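Local coordinates for protein dihydrodipicolinate synthase (Bacillus clausii KSM-K16, PDB 3E96) that probably acts as a 4-hydroxy-tetrahydrodipicolinate synthase, a TIM-barrel lyase that joins pyruvate to aspartate semialdehyde through a Schiff-base intermediate, at residues B[14-19]-B[165-170]; B[21-26]-B[60-65]; B[28-33]-B[277-282]; B[120-125]-B[147-152]; B[198-203]-B[224-229]. All coordinates share one frame; numbering follows the deposited sequence.

Interaction 1: B[14-19]-B[165-170]; sequences TISGIP and GVKYAI
Inside the closed eight-stranded parallel TIM barrel, Lys-167 of strand 163-168 reaches across the interior to Ser-16 and Ile-18, on and just past strand 15-17. The two strands are not neighbours in the sheet: Ser-16 CA and Lys-167 CA lie 9.8 Å apart, and only the long lysine side chain bridges the gap. It leaves the backbone with CG opposite the carbonyl carbon (chi1 -75°) and then runs fully extended, which carries NZ to the far wall. There NZ comes 3.9 Å from CD1 of Ile-18, the two side chains meeting tip to tip, and 4.0 Å from CB of Ser-16. The serine presents this carbon rather than its hydroxyl, whose OG is 4.3 Å from the same NZ. All three residues are buried. Tyr-143 also packs against the lysine and is probably the proton donor/acceptor. Val-51 touches both Lys-167 and Ile-18, while Ile-18 in turn packs on Thr-56, a predicted pyruvate-binding residue. Lys-167 itself is predicted to form the Schiff-base intermediate with the substrate, as in relatives of this family. Ser-16 and Ile-18 meet the reactive nitrogen through carbon atoms, consistent with their lining the wall beside the amine rather than bonding to it.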
# COMPACT_ATOMS: atom_id res chain seq x y z
N THR B 14 18.85 -15.88 11.46
CA THR B 14 18.27 -16.30 12.72
C THR B 14 16.82 -15.82 12.69
O THR B 14 16.29 -15.55 11.62
CB THR B 14 19.03 -15.63 13.90
OG1 THR B 14 18.50 -16.09 15.15
CG2 THR B 14 18.91 -14.11 13.82
N ILE B 15 16.19 -15.71 13.85
CA ILE B 15 14.81 -15.23 13.92
C ILE B 15 14.79 -13.71 13.97
O ILE B 15 15.47 -13.10 14.80
CB ILE B 15 14.08 -15.74 15.19
CG1 ILE B 15 13.95 -17.26 15.17
CG2 ILE B 15 12.71 -15.08 15.30
CD1 ILE B 15 13.56 -17.84 16.53
N SER B 16 14.01 -13.08 13.09
CA SER B 16 13.86 -11.63 13.11
C SER B 16 12.49 -11.40 13.73
O SER B 16 11.47 -11.64 13.09
CB SER B 16 13.89 -11.05 11.69
OG SER B 16 15.22 -10.97 11.21
N GLY B 17 12.48 -10.96 14.99
CA GLY B 17 11.22 -10.71 15.68
C GLY B 17 10.65 -9.37 15.29
O GLY B 17 11.35 -8.36 15.31
N ILE B 18 9.36 -9.36 14.93
CA ILE B 18 8.69 -8.12 14.53
C ILE B 18 7.74 -7.76 15.65
O ILE B 18 6.70 -8.39 15.82
CB ILE B 18 7.86 -8.30 13.24
CG1 ILE B 18 8.60 -9.21 12.25
CG2 ILE B 18 7.59 -6.94 12.61
CD1 ILE B 18 9.97 -8.74 11.84
N PRO B 19 8.07 -6.72 16.42
CA PRO B 19 7.23 -6.30 17.54
C PRO B 19 5.97 -5.57 17.15
O PRO B 19 5.93 -4.87 16.14
CB PRO B 19 8.17 -5.39 18.33
CG PRO B 19 8.89 -4.66 17.22
CD PRO B 19 9.19 -5.78 16.22
N GLY B 165 20.65 -8.65 3.06
CA GLY B 165 19.67 -9.71 3.17
C GLY B 165 18.38 -9.45 2.43
O GLY B 165 18.06 -8.32 2.06
N VAL B 166 17.63 -10.52 2.22
CA VAL B 166 16.36 -10.43 1.53
C VAL B 166 15.32 -11.22 2.32
O VAL B 166 15.53 -12.39 2.63
CB VAL B 166 16.43 -11.04 0.11
CG1 VAL B 166 15.04 -11.10 -0.50
CG2 VAL B 166 17.37 -10.22 -0.76
N LYS B 167 14.22 -10.57 2.66
CA LYS B 167 13.14 -11.26 3.34
C LYS B 167 12.23 -11.63 2.18
O LYS B 167 11.45 -10.81 1.70
CB LYS B 167 12.43 -10.33 4.33
CG LYS B 167 13.25 -10.09 5.59
CD LYS B 167 12.51 -9.25 6.61
CE LYS B 167 13.29 -9.18 7.92
NZ LYS B 167 12.56 -8.39 8.95
N TYR B 168 12.39 -12.86 1.69
CA TYR B 168 11.61 -13.35 0.56
C TYR B 168 10.23 -13.71 1.08
O TYR B 168 10.10 -14.59 1.94
CB TYR B 168 12.28 -14.57 -0.05
CG TYR B 168 11.85 -14.84 -1.46
CD1 TYR B 168 12.38 -14.11 -2.53
CD2 TYR B 168 10.87 -15.79 -1.74
CE1 TYR B 168 11.96 -14.33 -3.84
CE2 TYR B 168 10.44 -16.02 -3.03
CZ TYR B 168 10.98 -15.29 -4.08
OH TYR B 168 10.53 -15.52 -5.37
N ALA B 169 9.20 -13.05 0.56
CA ALA B 169 7.85 -13.26 1.04
C ALA B 169 6.84 -13.74 0.00
O ALA B 169 5.64 -13.47 0.12
CB ALA B 169 7.35 -11.99 1.72
N ILE B 170 7.33 -14.42 -1.03
CA ILE B 170 6.47 -14.98 -2.06
C ILE B 170 6.53 -16.47 -1.74
O ILE B 170 7.59 -17.09 -1.81
CB ILE B 170 7.04 -14.73 -3.47
CG1 ILE B 170 7.15 -13.22 -3.72
CG2 ILE B 170 6.13 -15.38 -4.51
CD1 ILE B 170 7.77 -12.86 -5.06

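Interaction 2: B[21-26]-B[60-65]; sequences TPFRKS and YALSLE
Leu-62 carries this contact, meeting Phe-23 and Thr-21 where two loops of the barrel come together. Along 60-65, Tyr-60 comes first and is engaged with other partners: its ring meets that of Tyr-90, and it also packs on Ile-116 of the second subunit. Ala-61, in the same short 3-10 turn, points toward the other loop, but its CB stops 4.9 Å from Phe-23 CZ. Leu-62 closes the distance. Its chi1 (-53°) and chi2 (174°) together put CD2 at the rim of the Phe-23 ring, near the ring plane, 3.6 Å from CZ and 3.8 Å from CE1. The same methyl is 4.1 Å from CG2 of Thr-21. One face of the aromatic ring is taken by its own loop, with Thr-21 O 3.3 Å above the plane and over the centre. Thr-21 turns its methyl to the leucine while its OG1 hydrogen-bonds to Glu-70 and to Ser-57 O, so that both ends of the side chain are used. Ser-63 follows as the N-cap of helix 64-78: its hydroxyl caps a backbone N just beyond the segment, and its own N bonds to Glu-66 OE1, the reciprocal pattern of a capping box. Leu-64 then packs on Leu-64 of the second subunit. The two loops follow strands 15-17 and 49-50 of the TIM barrel, on the side where its active site lies, and the side chain of Thr-21 is about 8 Å from that of Thr-56, predicted to bind pyruvate.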
# COMPACT_ATOMS: atom_id res chain seq x y z
N THR B 21 3.04 -2.70 17.91
CA THR B 21 3.09 -1.35 18.45
C THR B 21 1.80 -1.27 19.27
O THR B 21 0.71 -1.17 18.71
CB THR B 21 3.06 -0.26 17.37
OG1 THR B 21 4.18 -0.41 16.48
CG2 THR B 21 3.13 1.13 18.01
N PRO B 22 1.91 -1.35 20.60
CA PRO B 22 0.71 -1.29 21.46
C PRO B 22 -0.02 0.04 21.30
O PRO B 22 0.59 1.10 21.42
CB PRO B 22 1.29 -1.45 22.87
CG PRO B 22 2.56 -2.22 22.64
CD PRO B 22 3.12 -1.57 21.41
N PHE B 23 -1.32 -0.02 21.02
CA PHE B 23 -2.12 1.20 20.88
C PHE B 23 -3.22 1.18 21.93
O PHE B 23 -3.84 0.15 22.17
CB PHE B 23 -2.77 1.28 19.50
CG PHE B 23 -1.81 1.37 18.35
CD1 PHE B 23 -0.84 2.37 18.31
CD2 PHE B 23 -1.90 0.47 17.29
CE1 PHE B 23 0.02 2.48 17.21
CE2 PHE B 23 -1.04 0.57 16.19
CZ PHE B 23 -0.08 1.58 16.15
N ARG B 24 -3.46 2.33 22.55
CA ARG B 24 -4.50 2.43 23.58
C ARG B 24 -5.89 2.37 22.97
O ARG B 24 -6.16 2.98 21.93
CB ARG B 24 -4.36 3.74 24.36
CG ARG B 24 -3.06 3.86 25.12
CD ARG B 24 -3.12 5.00 26.13
NE ARG B 24 -1.96 5.01 27.00
CZ ARG B 24 -0.76 5.47 26.66
NH1 ARG B 24 -0.56 5.96 25.44
NH2 ARG B 24 0.24 5.42 27.53
N LYS B 25 -6.79 1.64 23.62
CA LYS B 25 -8.15 1.52 23.13
C LYS B 25 -8.87 2.86 23.25
O LYS B 25 -9.73 3.19 22.42
CB LYS B 25 -8.92 0.46 23.93
CG LYS B 25 -10.35 0.23 23.46
CD LYS B 25 -11.04 -0.83 24.30
CE LYS B 25 -12.47 -1.06 23.84
NZ LYS B 25 -13.16 -2.11 24.65
N SER B 26 -8.51 3.63 24.27
CA SER B 26 -9.13 4.92 24.52
C SER B 26 -8.96 5.96 23.41
O SER B 26 -9.94 6.57 22.98
CB SER B 26 -8.61 5.51 25.84
OG SER B 26 -7.24 5.85 25.74
N TYR B 60 2.34 1.10 8.58
CA TYR B 60 1.52 2.01 7.79
C TYR B 60 0.43 2.75 8.56
O TYR B 60 -0.17 3.69 8.04
CB TYR B 60 0.93 1.27 6.60
CG TYR B 60 2.01 0.88 5.61
CD1 TYR B 60 2.76 1.85 4.95
CD2 TYR B 60 2.30 -0.46 5.36
CE1 TYR B 60 3.77 1.50 4.07
CE2 TYR B 60 3.32 -0.82 4.48
CZ TYR B 60 4.05 0.17 3.83
OH TYR B 60 5.05 -0.17 2.95
N ALA B 61 0.20 2.35 9.81
CA ALA B 61 -0.80 3.02 10.64
C ALA B 61 -0.12 4.08 11.51
O ALA B 61 -0.76 4.78 12.29
CB ALA B 61 -1.51 2.00 11.53
N LEU B 62 1.20 4.20 11.36
CA LEU B 62 1.97 5.18 12.12
C LEU B 62 2.28 6.42 11.29
O LEU B 62 2.44 6.33 10.07
CB LEU B 62 3.31 4.58 12.58
CG LEU B 62 3.33 3.26 13.35
CD1 LEU B 62 4.79 2.82 13.54
CD2 LEU B 62 2.64 3.41 14.69
N SER B 63 2.35 7.57 11.93
CA SER B 63 2.71 8.79 11.21
C SER B 63 4.22 8.65 11.03
O SER B 63 4.85 7.79 11.65
CB SER B 63 2.41 10.02 12.06
OG SER B 63 3.23 10.04 13.21
N LEU B 64 4.81 9.48 10.17
CA LEU B 64 6.25 9.41 9.95
C LEU B 64 7.00 9.66 11.25
O LEU B 64 8.02 9.03 11.52
CB LEU B 64 6.69 10.43 8.90
CG LEU B 64 6.26 10.19 7.45
CD1 LEU B 64 6.86 11.28 6.56
CD2 LEU B 64 6.74 8.80 7.00
N GLU B 65 6.50 10.59 12.05
CA GLU B 65 7.15 10.91 13.32
C GLU B 65 7.03 9.75 14.31
O GLU B 65 7.97 9.49 15.06
CB GLU B 65 6.53 12.19 13.90
CG GLU B 65 7.14 12.66 15.22
CD GLU B 65 8.65 12.81 15.16
OE1 GLU B 65 9.17 13.31 14.14
OE2 GLU B 65 9.32 12.43 16.14

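Interaction 3: B[28-33]-B[277-282]; sequences GSIDWH and VTRAPV
With CG swung to the backbone-N side (chi1 -85°) and the chain extended from there to NE, Arg-279 brings its guanidinium edge-on to the backbone carbonyl of Gly-28. The grip is side-on and forked: NE and NH1 both donate to the single atom Gly-28 O. It ties the loop leading into helix 32-43 of the TIM barrel to the connection between helices 262-270 and 287-299. NE lies 2.8 Å from Gly-28 O, with an N-H...O angle of 148°, and NH1 lies 2.9 Å from it at 143°. The oxygen sits in the guanidinium plane, and sharing it between two donors keeps both bonds bent. Gly-28 has a positive phi, which favours glycine. Past the carbonyl, NH1 also comes 3.9 Å from CG1 of Ile-30, whose side chain crosses the arginine at about a right angle. Glu-66 forms a salt bridge with NH1, and NH2 donates to Ala-61 O, so this one group also reaches the start of helix 64-78. A methionine in its place would probably leave Gly-28 O without either donor and Glu-66 without its positive mate. Farther along, Ala-280 and Pro-281 are joined by a cis peptide, and a bond spans the turn: Thr-278 OG1 donates to Val-282 O at 2.8 Å from above the carbonyl plane.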
# COMPACT_ATOMS: atom_id res chain seq x y z
N GLY B 28 -6.19 5.44 20.80
CA GLY B 28 -5.32 4.91 19.77
C GLY B 28 -3.86 5.34 19.86
O GLY B 28 -3.07 5.04 18.97
N SER B 29 -3.49 6.04 20.93
CA SER B 29 -2.11 6.48 21.08
C SER B 29 -1.20 5.31 21.43
O SER B 29 -1.65 4.29 21.95
CB SER B 29 -2.00 7.56 22.17
OG SER B 29 -2.36 7.04 23.44
N ILE B 30 0.09 5.47 21.15
CA ILE B 30 1.06 4.42 21.44
C ILE B 30 1.38 4.39 22.93
O ILE B 30 1.62 5.43 23.55
CB ILE B 30 2.38 4.67 20.66
CG1 ILE B 30 2.09 4.70 19.15
CG2 ILE B 30 3.39 3.59 20.98
CD1 ILE B 30 3.29 5.09 18.31
N ASP B 31 1.36 3.19 23.52
CA ASP B 31 1.70 3.05 24.93
C ASP B 31 3.12 2.53 24.92
O ASP B 31 3.36 1.34 24.72
CB ASP B 31 0.79 2.04 25.63
CG ASP B 31 1.04 1.99 27.13
OD1 ASP B 31 2.22 1.97 27.53
OD2 ASP B 31 0.05 1.97 27.90
N TRP B 32 4.08 3.43 25.12
CA TRP B 32 5.48 3.06 25.11
C TRP B 32 5.88 2.14 26.25
O TRP B 32 6.86 1.40 26.14
CB TRP B 32 6.35 4.32 25.10
CG TRP B 32 6.18 5.14 23.85
CD1 TRP B 32 5.70 6.42 23.76
CD2 TRP B 32 6.48 4.73 22.51
NE1 TRP B 32 5.70 6.83 22.45
CE2 TRP B 32 6.17 5.82 21.66
CE3 TRP B 32 6.99 3.55 21.94
CZ2 TRP B 32 6.36 5.77 20.27
CZ3 TRP B 32 7.18 3.50 20.56
CH2 TRP B 32 6.86 4.60 19.74
N HIS B 33 5.14 2.19 27.35
CA HIS B 33 5.45 1.30 28.47
C HIS B 33 5.17 -0.12 28.00
O HIS B 33 5.96 -1.04 28.23
CB HIS B 33 4.58 1.63 29.68
CG HIS B 33 4.84 0.75 30.86
ND1 HIS B 33 6.08 0.66 31.46
CD2 HIS B 33 4.03 -0.10 31.55
CE1 HIS B 33 6.02 -0.20 32.47
NE2 HIS B 33 4.78 -0.67 32.54
N VAL B 277 -4.97 -2.45 21.39
CA VAL B 277 -5.70 -2.79 20.18
C VAL B 277 -4.97 -2.39 18.90
O VAL B 277 -3.90 -1.77 18.94
CB VAL B 277 -7.07 -2.10 20.15
CG1 VAL B 277 -7.92 -2.56 21.32
CG2 VAL B 277 -6.88 -0.58 20.18
N THR B 278 -5.55 -2.74 17.76
CA THR B 278 -4.99 -2.38 16.47
C THR B 278 -5.61 -1.03 16.10
O THR B 278 -6.59 -0.60 16.72
CB THR B 278 -5.37 -3.40 15.36
OG1 THR B 278 -6.78 -3.64 15.38
CG2 THR B 278 -4.62 -4.71 15.56
N ARG B 279 -5.02 -0.35 15.12
CA ARG B 279 -5.56 0.92 14.66
C ARG B 279 -6.31 0.66 13.35
O ARG B 279 -5.98 -0.28 12.63
CB ARG B 279 -4.44 1.93 14.37
CG ARG B 279 -3.94 2.73 15.57
CD ARG B 279 -2.90 3.76 15.14
NE ARG B 279 -2.40 4.56 16.26
CZ ARG B 279 -1.40 5.42 16.19
NH1 ARG B 279 -1.01 6.09 17.27
NH2 ARG B 279 -0.77 5.62 15.03
N ALA B 280 -7.32 1.47 13.07
CA ALA B 280 -8.05 1.33 11.81
C ALA B 280 -6.90 1.44 10.80
O ALA B 280 -5.96 2.19 11.04
CB ALA B 280 -9.03 2.48 11.63
N PRO B 281 -6.99 0.77 9.64
CA PRO B 281 -8.03 -0.10 9.08
C PRO B 281 -8.30 -1.51 9.61
O PRO B 281 -8.78 -2.37 8.87
CB PRO B 281 -7.68 -0.12 7.59
CG PRO B 281 -6.18 -0.15 7.64
CD PRO B 281 -5.86 0.90 8.70
N VAL B 282 -7.97 -1.78 10.87
CA VAL B 282 -8.29 -3.09 11.44
C VAL B 282 -8.90 -2.86 12.82
O VAL B 282 -8.33 -2.14 13.63
CB VAL B 282 -7.05 -4.00 11.60
CG1 VAL B 282 -7.43 -5.27 12.38
CG2 VAL B 282 -6.51 -4.41 10.22

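Interaction 4: B[120-125]-B[147-152]; sequences VTAGGV and PEISDR
Ile-149 drives its side chain against the first turn of helix 122-136, from the loop that follows barrel strand 140-144. In this TIM barrel the contact joins two successive strand-to-helix connections, and the tight part belongs almost entirely to one methyl. CG1 is trans to the carbonyl carbon (chi1 -61°) and the chain then bends at chi2 (-62°), which sets CD1 against the backbone at the helix start: it is 3.7 Å from Thr-121 C and 3.7 Å from Ala-122 N. Two valines close round the same methyl, Val-120 with CG2 at 3.9 Å from CD1 and Val-125 with CG2 also at 3.9 Å from CD1. The other branch fits more loosely, Ile-149 CG2 standing 4.1 Å from Ala-122 CA and 4.5 Å from its CB. Cutting this side chain back to an alanine would probably open a gap between Val-120 and Val-125 and leave the backbone at Thr-121 and Ala-122 without the methyl that packs on it. Pro-281 of the second subunit packs on both valines as well, so this small cluster lies at the subunit interface. Away from it Glu-148 and Arg-152 are exposed and lead their side-chain ends off the helix, Arg-152 NE forming a salt bridge with Asp-156. Both segments lead into helices with hydroxyl caps. Thr-121 OG1 accepts only weakly from Gly-124 N, and its stronger polar partner is Asn-283 of the second subunit. The cap at Ser-150 is firmer, Arg-152 N donating to Ser-150 OG at 2.9 Å with an N-H...O angle of 161°.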
# COMPACT_ATOMS: atom_id res chain seq x y z
N VAL B 120 3.58 -0.82 -10.31
CA VAL B 120 4.99 -1.17 -10.19
C VAL B 120 5.41 -2.05 -11.35
O VAL B 120 4.60 -2.81 -11.89
CB VAL B 120 5.28 -1.95 -8.88
CG1 VAL B 120 5.01 -1.06 -7.67
CG2 VAL B 120 4.43 -3.22 -8.82
N THR B 121 6.67 -1.93 -11.77
CA THR B 121 7.22 -2.76 -12.84
C THR B 121 8.59 -3.23 -12.37
O THR B 121 9.22 -2.57 -11.55
CB THR B 121 7.39 -1.99 -14.17
OG1 THR B 121 8.28 -0.88 -13.98
CG2 THR B 121 6.05 -1.49 -14.68
N ALA B 122 9.05 -4.36 -12.89
CA ALA B 122 10.33 -4.92 -12.48
C ALA B 122 11.48 -3.91 -12.52
O ALA B 122 12.20 -3.75 -11.53
CB ALA B 122 10.67 -6.13 -13.34
N GLY B 123 11.65 -3.24 -13.66
CA GLY B 123 12.72 -2.27 -13.78
C GLY B 123 12.61 -1.16 -12.75
O GLY B 123 13.61 -0.70 -12.19
N GLY B 124 11.37 -0.73 -12.50
CA GLY B 124 11.13 0.33 -11.54
C GLY B 124 11.38 -0.08 -10.10
O GLY B 124 11.87 0.70 -9.30
N VAL B 125 11.02 -1.32 -9.77
CA VAL B 125 11.22 -1.83 -8.41
C VAL B 125 12.71 -1.95 -8.14
O VAL B 125 13.19 -1.63 -7.06
CB VAL B 125 10.52 -3.19 -8.23
CG1 VAL B 125 10.84 -3.78 -6.85
CG2 VAL B 125 9.01 -3.00 -8.38
N PRO B 147 4.47 -11.35 -6.35
CA PRO B 147 4.75 -12.39 -7.35
C PRO B 147 4.80 -11.88 -8.78
O PRO B 147 5.38 -12.52 -9.66
CB PRO B 147 3.61 -13.38 -7.14
CG PRO B 147 2.48 -12.50 -6.71
CD PRO B 147 3.16 -11.57 -5.72
N GLU B 148 4.20 -10.72 -9.02
CA GLU B 148 4.17 -10.13 -10.36
C GLU B 148 5.50 -9.51 -10.75
O GLU B 148 5.71 -9.15 -11.91
CB GLU B 148 3.07 -9.06 -10.44
CG GLU B 148 1.66 -9.61 -10.34
CD GLU B 148 1.31 -10.51 -11.51
OE1 GLU B 148 1.43 -10.05 -12.66
OE2 GLU B 148 0.92 -11.67 -11.27
N ILE B 149 6.41 -9.38 -9.78
CA ILE B 149 7.72 -8.81 -10.04
C ILE B 149 8.77 -9.92 -10.11
O ILE B 149 8.92 -10.71 -9.18
CB ILE B 149 8.11 -7.79 -8.93
CG1 ILE B 149 7.10 -6.63 -8.91
CG2 ILE B 149 9.52 -7.26 -9.18
CD1 ILE B 149 7.04 -5.82 -10.19
N SER B 150 9.49 -9.96 -11.23
CA SER B 150 10.52 -10.97 -11.46
C SER B 150 11.61 -11.04 -10.41
O SER B 150 12.06 -10.02 -9.89
CB SER B 150 11.18 -10.74 -12.82
OG SER B 150 12.28 -11.61 -12.99
N ASP B 151 12.06 -12.26 -10.11
CA ASP B 151 13.13 -12.47 -9.15
C ASP B 151 14.42 -11.88 -9.69
O ASP B 151 15.40 -11.72 -8.96
CB ASP B 151 13.33 -13.96 -8.86
CG ASP B 151 12.15 -14.57 -8.13
OD1 ASP B 151 11.63 -13.91 -7.22
OD2 ASP B 151 11.76 -15.71 -8.46
N ARG B 152 14.43 -11.57 -10.98
CA ARG B 152 15.61 -10.99 -11.61
C ARG B 152 16.00 -9.71 -10.86
O ARG B 152 17.17 -9.33 -10.82
CB ARG B 152 15.32 -10.66 -13.08
CG ARG B 152 16.47 -9.98 -13.81
CD ARG B 152 17.71 -10.85 -13.84
NE ARG B 152 18.83 -10.18 -14.50
CZ ARG B 152 20.02 -10.74 -14.72
NH1 ARG B 152 20.25 -11.99 -14.34
NH2 ARG B 152 20.97 -10.05 -15.33

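Interaction 5: B[198-203]-B[224-229]; sequences KWAPFF and VEMLEA
Ala-200 and Pro-201, at the start of helix 200-206, receive the end of Met-226 from helix 220-231. These helices follow the last two strands of the TIM barrel, 190-193 and 210-213, and pack side by side in its outer layer. Lys-198, just ahead, points away from the contact; its NZ forms a salt bridge with Asp-250, and its carbonyl accepts from NE1 of Trp-242. Trp-199 likewise faces away, packing on Leu-173 and Cys-193. Ala-200 is the first to turn toward the neighbouring helix, its CB lying 3.8 Å from SD of Met-226. Next comes Pro-201, whose ring crosses the methionine at about a right angle: CG is 3.9 Å from Met-226 CE, while CD comes 4.1 Å from SD. The reach is made from the other side. Met-226 starts with CG opposite the backbone N (chi1 180°), runs straight on to SD, and bends only at the end (chi3 -84°), laying its methyl beside the proline. The small alanine and the compact proline ring together take the thioether, leaving 8.4 Å between Pro-201 CA and Met-226 CA. Val-238 and Trp-242 of helix 235-252 pack on the proline too. Beyond it, Phe-202 and Phe-203 belong to other surfaces of the helix, with Phe-203 meeting the ring of Phe-176. In the backbone, Phe-203 N donates to Trp-199 O at 3.0 Å.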
# COMPACT_ATOMS: atom_id res chain seq x y z
N LYS B 198 4.84 -20.85 9.65
CA LYS B 198 4.10 -21.80 8.82
C LYS B 198 4.93 -22.20 7.60
O LYS B 198 4.90 -23.35 7.17
CB LYS B 198 2.77 -21.20 8.34
CG LYS B 198 2.00 -22.11 7.37
CD LYS B 198 0.64 -21.53 7.00
CE LYS B 198 -0.07 -22.42 5.99
NZ LYS B 198 -1.37 -21.84 5.54
N TRP B 199 5.69 -21.25 7.07
CA TRP B 199 6.49 -21.51 5.89
C TRP B 199 7.98 -21.77 6.10
O TRP B 199 8.66 -22.28 5.21
CB TRP B 199 6.31 -20.35 4.90
CG TRP B 199 4.92 -20.27 4.37
CD1 TRP B 199 3.87 -19.58 4.90
CD2 TRP B 199 4.40 -20.97 3.23
NE1 TRP B 199 2.72 -19.81 4.17
CE2 TRP B 199 3.02 -20.66 3.14
CE3 TRP B 199 4.96 -21.84 2.29
CZ2 TRP B 199 2.20 -21.19 2.14
CZ3 TRP B 199 4.14 -22.36 1.29
CH2 TRP B 199 2.78 -22.04 1.22
N ALA B 200 8.48 -21.42 7.29
CA ALA B 200 9.90 -21.58 7.60
C ALA B 200 10.52 -22.95 7.31
O ALA B 200 11.61 -23.03 6.76
CB ALA B 200 10.15 -21.20 9.07
N PRO B 201 9.84 -24.06 7.68
CA PRO B 201 10.44 -25.37 7.41
C PRO B 201 10.69 -25.62 5.92
O PRO B 201 11.73 -26.17 5.53
CB PRO B 201 9.43 -26.35 8.00
CG PRO B 201 8.80 -25.56 9.12
CD PRO B 201 8.61 -24.20 8.48
N PHE B 202 9.74 -25.22 5.09
CA PHE B 202 9.84 -25.40 3.65
C PHE B 202 10.91 -24.50 3.05
O PHE B 202 11.70 -24.94 2.21
CB PHE B 202 8.47 -25.13 3.03
CG PHE B 202 7.36 -25.93 3.66
CD1 PHE B 202 7.17 -27.27 3.32
CD2 PHE B 202 6.53 -25.36 4.63
CE1 PHE B 202 6.18 -28.04 3.93
CE2 PHE B 202 5.54 -26.12 5.26
CZ PHE B 202 5.36 -27.46 4.91
N PHE B 203 10.94 -23.24 3.46
CA PHE B 203 11.96 -22.31 2.97
C PHE B 203 13.34 -22.78 3.43
O PHE B 203 14.31 -22.69 2.68
CB PHE B 203 11.72 -20.90 3.52
CG PHE B 203 10.75 -20.08 2.71
CD1 PHE B 203 9.43 -20.48 2.57
CD2 PHE B 203 11.17 -18.89 2.11
CE1 PHE B 203 8.52 -19.71 1.84
CE2 PHE B 203 10.28 -18.11 1.38
CZ PHE B 203 8.95 -18.52 1.24
N VAL B 224 11.87 -20.01 18.96
CA VAL B 224 13.23 -20.47 19.22
C VAL B 224 13.34 -21.98 19.04
O VAL B 224 14.32 -22.47 18.50
CB VAL B 224 13.70 -20.09 20.65
CG1 VAL B 224 15.05 -20.72 20.94
CG2 VAL B 224 13.81 -18.57 20.77
N GLU B 225 12.32 -22.71 19.49
CA GLU B 225 12.34 -24.16 19.35
C GLU B 225 12.40 -24.56 17.88
O GLU B 225 13.11 -25.50 17.52
CB GLU B 225 11.09 -24.78 19.99
CG GLU B 225 10.92 -24.48 21.47
CD GLU B 225 9.70 -25.16 22.06
OE1 GLU B 225 9.27 -24.74 23.16
OE2 GLU B 225 9.18 -26.11 21.44
N MET B 226 11.66 -23.85 17.03
CA MET B 226 11.65 -24.17 15.60
C MET B 226 13.02 -23.89 14.99
O MET B 226 13.52 -24.69 14.21
CB MET B 226 10.58 -23.36 14.84
CG MET B 226 10.55 -23.67 13.33
SD MET B 226 9.22 -22.87 12.36
CE MET B 226 7.87 -24.06 12.65
N LEU B 227 13.61 -22.75 15.34
CA LEU B 227 14.92 -22.39 14.80
C LEU B 227 15.97 -23.42 15.18
O LEU B 227 16.76 -23.84 14.35
CB LEU B 227 15.36 -21.01 15.31
CG LEU B 227 16.74 -20.55 14.82
CD1 LEU B 227 16.68 -20.25 13.32
CD2 LEU B 227 17.19 -19.32 15.59
N GLU B 228 15.97 -23.82 16.45
CA GLU B 228 16.96 -24.80 16.90
C GLU B 228 16.76 -26.15 16.23
O GLU B 228 17.73 -26.79 15.83
CB GLU B 228 16.90 -24.92 18.42
CG GLU B 228 17.05 -23.57 19.12
CD GLU B 228 17.30 -23.69 20.60
OE1 GLU B 228 16.61 -24.50 21.26
OE2 GLU B 228 18.18 -22.97 21.11
N ALA B 229 15.51 -26.58 16.10
CA ALA B 229 15.21 -27.86 15.46
C ALA B 229 15.69 -27.84 14.01
O ALA B 229 16.29 -28.80 13.54
CB ALA B 229 13.70 -28.14 15.52

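In the fold
Interaction 1 holds the barrel interior, with the probable Schiff-base lysine, and the others lie farther out. Interactions 2 and 3 form one continuous cluster, their centres about 4 Å apart; there Arg-24 N probably bonds to Ser-29 O at 2.7 Å. Their centres are about 22 and 23 Å from that of interaction 1, yet the segment 21-26 begins just after 14-19. Interaction 4 touches interaction 1 through a probable hydrogen bond, Tyr-168 OH to Asp-151 OD1 at 2.7 Å. Interaction 5, with its centre about 12 Å from that of interaction 1, packs Leu-227 on Thr-14 and lies across the chain's centre from interactions 2 and 3. The second subunit touches interactions 2, 3 and 4.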